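Local coordinates for putative sugar ABC transporter, substrate-binding protein (PDB 4WZZ), which binds L-rhamnose and probably hands it, as the solute-binding component, to a sugar ABC transporter, at residues I163-I174 / C291-P299. Numbering follows the deposited sequence.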
loop_
_atom_site.group_PDB
_atom_site.type_symbol
_atom_site.label_atom_id
_atom_site.label_comp_id
_atom_site.label_asym_id
_atom_site.label_seq_id
_atom_site.Cartn_x
_atom_site.Cartn_y
_atom_site.Cartn_z
ATOM N N ILE A 163 -8.896 -5.874 -2.632
ATOM C CA ILE A 163 -7.632 -5.938 -3.374
ATOM C C ILE A 163 -7.359 -7.399 -3.748
ATOM O O ILE A 163 -7.023 -7.695 -4.870
ATOM C CB ILE A 163 -6.488 -5.394 -2.533
ATOM C CG1 ILE A 163 -6.638 -3.882 -2.360
ATOM C CG2 ILE A 163 -5.135 -5.761 -3.144
ATOM C CD1 ILE A 163 -6.426 -3.098 -3.648
ATOM N N ALA A 164 -7.519 -8.311 -2.795
ATOM C CA ALA A 164 -7.276 -9.722 -3.086
ATOM C C ALA A 164 -8.175 -10.268 -4.194
ATOM O O ALA A 164 -7.743 -11.038 -5.071
ATOM C CB ALA A 164 -7.435 -10.558 -1.821
ATOM N N GLN A 165 -9.445 -9.898 -4.131
ATOM C CA GLN A 165 -10.416 -10.374 -5.087
ATOM C C GLN A 165 -10.134 -9.803 -6.478
ATOM O O GLN A 165 -10.164 -10.524 -7.483
ATOM C CB GLN A 165 -11.812 -10.030 -4.559
ATOM C CG GLN A 165 -12.935 -10.494 -5.402
ATOM C CD GLN A 165 -13.096 -11.987 -5.359
ATOM O OE1 GLN A 165 -13.308 -12.570 -4.288
ATOM N NE2 GLN A 165 -13.002 -12.627 -6.526
ATOM N N ALA A 166 -9.802 -8.514 -6.547
ATOM C CA ALA A 166 -9.473 -7.897 -7.830
ATOM C C ALA A 166 -8.286 -8.613 -8.450
ATOM O O ALA A 166 -8.270 -8.929 -9.642
ATOM C CB ALA A 166 -9.136 -6.410 -7.639
ATOM N N LEU A 167 -7.255 -8.855 -7.650
ATOM C CA LEU A 167 -6.073 -9.507 -8.167
ATOM C C LEU A 167 -6.324 -10.938 -8.608
ATOM O O LEU A 167 -5.851 -11.351 -9.658
ATOM C CB LEU A 167 -4.932 -9.417 -7.143
ATOM C CG LEU A 167 -4.402 -7.983 -6.923
ATOM C CD1 LEU A 167 -3.344 -7.956 -5.851
ATOM C CD2 LEU A 167 -3.878 -7.378 -8.217
HETATM N N MSE A 168 -7.076 -11.706 -7.825
HETATM C CA MSE A 168 -7.333 -13.097 -8.220
HETATM C C MSE A 168 -8.123 -13.137 -9.519
HETATM O O MSE A 168 -7.839 -13.955 -10.393
HETATM C CB MSE A 168 -8.055 -13.895 -7.141
HETATM C CG MSE A 168 -7.172 -14.305 -5.968
HETATM SE SE MSE A 168 -5.473 -15.185 -6.507
HETATM C CE MSE A 168 -6.185 -16.481 -7.788
ATOM N N ASP A 169 -9.125 -12.272 -9.644
ATOM C CA ASP A 169 -9.925 -12.231 -10.869
ATOM C C ASP A 169 -9.063 -11.790 -12.041
ATOM O O ASP A 169 -9.221 -12.314 -13.145
ATOM C CB ASP A 169 -11.148 -11.323 -10.712
ATOM C CG ASP A 169 -12.241 -11.947 -9.831
ATOM O OD1 ASP A 169 -12.263 -13.192 -9.691
ATOM O OD2 ASP A 169 -13.079 -11.195 -9.271
ATOM N N ALA A 170 -8.116 -10.872 -11.810
ATOM C CA ALA A 170 -7.185 -10.480 -12.848
ATOM C C ALA A 170 -6.331 -11.638 -13.299
ATOM O O ALA A 170 -6.167 -11.885 -14.497
ATOM C CB ALA A 170 -6.294 -9.325 -12.381
ATOM N N ILE A 171 -5.783 -12.384 -12.348
ATOM C CA ILE A 171 -4.958 -13.538 -12.712
ATOM C C ILE A 171 -5.769 -14.554 -13.516
ATOM O O ILE A 171 -5.306 -15.068 -14.528
ATOM C CB ILE A 171 -4.335 -14.188 -11.466
ATOM C CG1 ILE A 171 -3.313 -13.235 -10.807
ATOM C CG2 ILE A 171 -3.665 -15.488 -11.829
ATOM C CD1 ILE A 171 -3.228 -13.415 -9.297
ATOM N N LEU A 172 -6.992 -14.816 -13.073
ATOM C CA LEU A 172 -7.835 -15.796 -13.731
ATOM C C LEU A 172 -8.101 -15.377 -15.185
ATOM O O LEU A 172 -8.102 -16.198 -16.090
ATOM C CB LEU A 172 -9.150 -15.961 -12.965
ATOM C CG LEU A 172 -10.104 -17.004 -13.557
ATOM C CD1 LEU A 172 -9.505 -18.400 -13.457
ATOM C CD2 LEU A 172 -11.446 -16.948 -12.868
ATOM N N ASP A 173 -8.362 -14.092 -15.377
ATOM C CA ASP A 173 -8.648 -13.542 -16.696
ATOM C C ASP A 173 -7.415 -13.582 -17.581
ATOM O O ASP A 173 -7.418 -14.156 -18.671
ATOM C CB ASP A 173 -9.129 -12.097 -16.534
ATOM C CG ASP A 173 -9.389 -11.412 -17.864
ATOM O OD1 ASP A 173 -9.827 -12.089 -18.828
ATOM O OD2 ASP A 173 -9.179 -10.190 -17.937
ATOM N N ILE A 174 -6.338 -12.973 -17.093
ATOM C CA ILE A 174 -5.139 -12.779 -17.884
ATOM C C ILE A 174 -4.435 -14.105 -18.232
ATOM O O ILE A 174 -3.812 -14.224 -19.288
ATOM C CB ILE A 174 -4.194 -11.799 -17.146
ATOM C CG1 ILE A 174 -4.859 -10.420 -17.053
ATOM C CG2 ILE A 174 -2.865 -11.729 -17.821
ATOM C CD1 ILE A 174 -4.230 -9.526 -15.966
ATOM N N CYS A 291 1.416 -6.006 -19.281
ATOM C CA CYS A 291 0.371 -5.765 -18.296
ATOM C C CYS A 291 -0.939 -5.300 -18.923
ATOM O O CYS A 291 -1.067 -4.165 -19.359
ATOM C CB CYS A 291 0.865 -4.704 -17.313
ATOM S SG CYS A 291 -0.312 -4.270 -15.999
ATOM N N PRO A 292 -1.939 -6.184 -18.962
ATOM C CA PRO A 292 -3.216 -5.812 -19.563
ATOM C C PRO A 292 -3.980 -4.832 -18.696
ATOM O O PRO A 292 -4.735 -4.022 -19.230
ATOM C CB PRO A 292 -3.972 -7.145 -19.650
ATOM C CG PRO A 292 -2.955 -8.192 -19.384
ATOM C CD PRO A 292 -1.899 -7.594 -18.554
ATOM N N TYR A 293 -3.755 -4.908 -17.388
ATOM C CA TYR A 293 -4.362 -3.998 -16.426
ATOM C C TYR A 293 -3.847 -4.310 -15.043
ATOM O O TYR A 293 -3.272 -5.384 -14.789
ATOM C CB TYR A 293 -5.897 -4.021 -16.449
ATOM C CG TYR A 293 -6.555 -5.376 -16.225
ATOM C CD1 TYR A 293 -6.842 -6.213 -17.293
ATOM C CD2 TYR A 293 -6.940 -5.789 -14.951
ATOM C CE1 TYR A 293 -7.472 -7.431 -17.106
ATOM C CE2 TYR A 293 -7.597 -7.019 -14.758
ATOM C CZ TYR A 293 -7.845 -7.828 -15.843
ATOM O OH TYR A 293 -8.473 -9.056 -15.693
HETATM N N MSE A 294 -3.988 -3.320 -14.174
HETATM C CA MSE A 294 -3.552 -3.463 -12.782
HETATM C C MSE A 294 -4.435 -2.559 -11.926
HETATM O O MSE A 294 -5.402 -1.973 -12.428
HETATM C CB MSE A 294 -2.069 -3.132 -12.658
HETATM C CG MSE A 294 -1.681 -1.791 -13.201
HETATM SE SE MSE A 294 -1.893 -0.424 -11.827
HETATM C CE MSE A 294 -1.065 1.112 -12.826
ATOM N N PHE A 295 -4.145 -2.475 -10.630
ATOM C CA PHE A 295 -4.996 -1.725 -9.714
ATOM C C PHE A 295 -4.183 -0.854 -8.785
ATOM O O PHE A 295 -3.046 -1.158 -8.447
ATOM C CB PHE A 295 -5.827 -2.688 -8.846
ATOM C CG PHE A 295 -6.635 -3.659 -9.645
ATOM C CD1 PHE A 295 -6.052 -4.812 -10.134
ATOM C CD2 PHE A 295 -7.970 -3.413 -9.923
ATOM C CE1 PHE A 295 -6.773 -5.693 -10.900
ATOM C CE2 PHE A 295 -8.690 -4.322 -10.684
ATOM C CZ PHE A 295 -8.087 -5.435 -11.166
ATOM N N LEU A 296 -4.798 0.227 -8.327
ATOM C CA LEU A 296 -4.254 0.937 -7.181
ATOM C C LEU A 296 -5.378 1.759 -6.568
ATOM O O LEU A 296 -6.515 1.272 -6.474
ATOM C CB LEU A 296 -3.019 1.774 -7.576
ATOM C CG LEU A 296 -2.043 2.044 -6.412
ATOM C CD1 LEU A 296 -1.230 0.798 -6.080
ATOM C CD2 LEU A 296 -1.125 3.239 -6.722
ATOM N N TRP A 297 -5.054 2.983 -6.173
ATOM C CA TRP A 297 -5.885 3.894 -5.381
ATOM C C TRP A 297 -5.045 5.155 -5.369
ATOM O O TRP A 297 -3.901 5.128 -5.812
ATOM C CB TRP A 297 -6.123 3.373 -3.937
ATOM C CG TRP A 297 -4.844 3.062 -3.285
ATOM C CD1 TRP A 297 -3.981 3.928 -2.702
ATOM C CD2 TRP A 297 -4.235 1.775 -3.229
ATOM N NE1 TRP A 297 -2.865 3.260 -2.262
ATOM C CE2 TRP A 297 -2.991 1.931 -2.587
ATOM C CE3 TRP A 297 -4.626 0.508 -3.651
ATOM C CZ2 TRP A 297 -2.129 0.854 -2.360
ATOM C CZ3 TRP A 297 -3.783 -0.557 -3.408
ATOM C CH2 TRP A 297 -2.540 -0.376 -2.784
ATOM N N ASN A 298 -5.576 6.266 -4.871
ATOM C CA ASN A 298 -4.824 7.500 -4.924
ATOM C C ASN A 298 -3.958 7.655 -3.678
ATOM O O ASN A 298 -4.488 7.890 -2.589
ATOM C CB ASN A 298 -5.781 8.695 -5.077
ATOM C CG ASN A 298 -5.054 10.004 -5.303
ATOM O OD1 ASN A 298 -3.953 10.215 -4.801
ATOM N ND2 ASN A 298 -5.686 10.917 -6.046
ATOM N N PRO A 299 -2.629 7.527 -3.831
ATOM C CA PRO A 299 -1.761 7.594 -2.643
ATOM C C PRO A 299 -1.738 8.976 -2.000
ATOM O O PRO A 299 -1.484 9.113 -0.800
ATOM C CB PRO A 299 -0.381 7.218 -3.176
ATOM C CG PRO A 299 -0.430 7.595 -4.631
ATOM C CD PRO A 299 -1.854 7.372 -5.081
#
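In the two-lobed fold of a sugar-binding protein of the periplasmic type, Ala-166 and Phe-295 meet where the helix 160-174 packs on the strand 294-296, which lies beside the four-stranded parallel sheet and leads to Trp-297 of the rhamnose pocket. Helix and strand run nearly antiparallel, at 170°, with axes 9.2 Å apart, and the contact illustrates how aromatic residues of a short strand can span the gap to small residues of a helix. The Phe-295 ring is set obliquely to the helix axis: Ala-166 CB sits over one face, 3.8 Å from the ring centroid in a CH-pi contact, while Ala-170 CB, one turn on, meets the same ring at its edge. Leu-167 runs past it the other way, CD2 nearest CD1. Backbone hydrogen bonds join Leu-296 to Phe-357 in the antiparallel partner 357-359, and Phe-295 to Gly-272 at the end of strand 269-272.

Toward the pocket, Ile-163 CD1 touches the edge of the Trp-297 indole at CZ3, 3.7 Å away, its side chain roughly perpendicular to that of the tryptophan. Trp-297 itself touches the bound rhamnose and hydrogen-bonds through NE1 to Tyr-68, also of the pocket, so Ile-163 packs from the second shell on a first-shell residue.

At the far end, Ile-174 reaches toward the Pro-292 ring, Ile-174 CG1 lying 3.7 Å from Pro-292 CG, and Ile-174 CD1 covers one face of the Tyr-293 ring, offset toward its rim. The phenol is carried out to the helix with CG between backbone N and carbonyl carbon (chi1 56°), and Ala-170 CB packs 3.6 Å from its CE2. The Tyr-293 hydroxyl donates to the exposed Asp-173: OH lies 2.6 Å from OD2, which accepts with its anti lone pair, the carboxylate turned 28° from the ring plane.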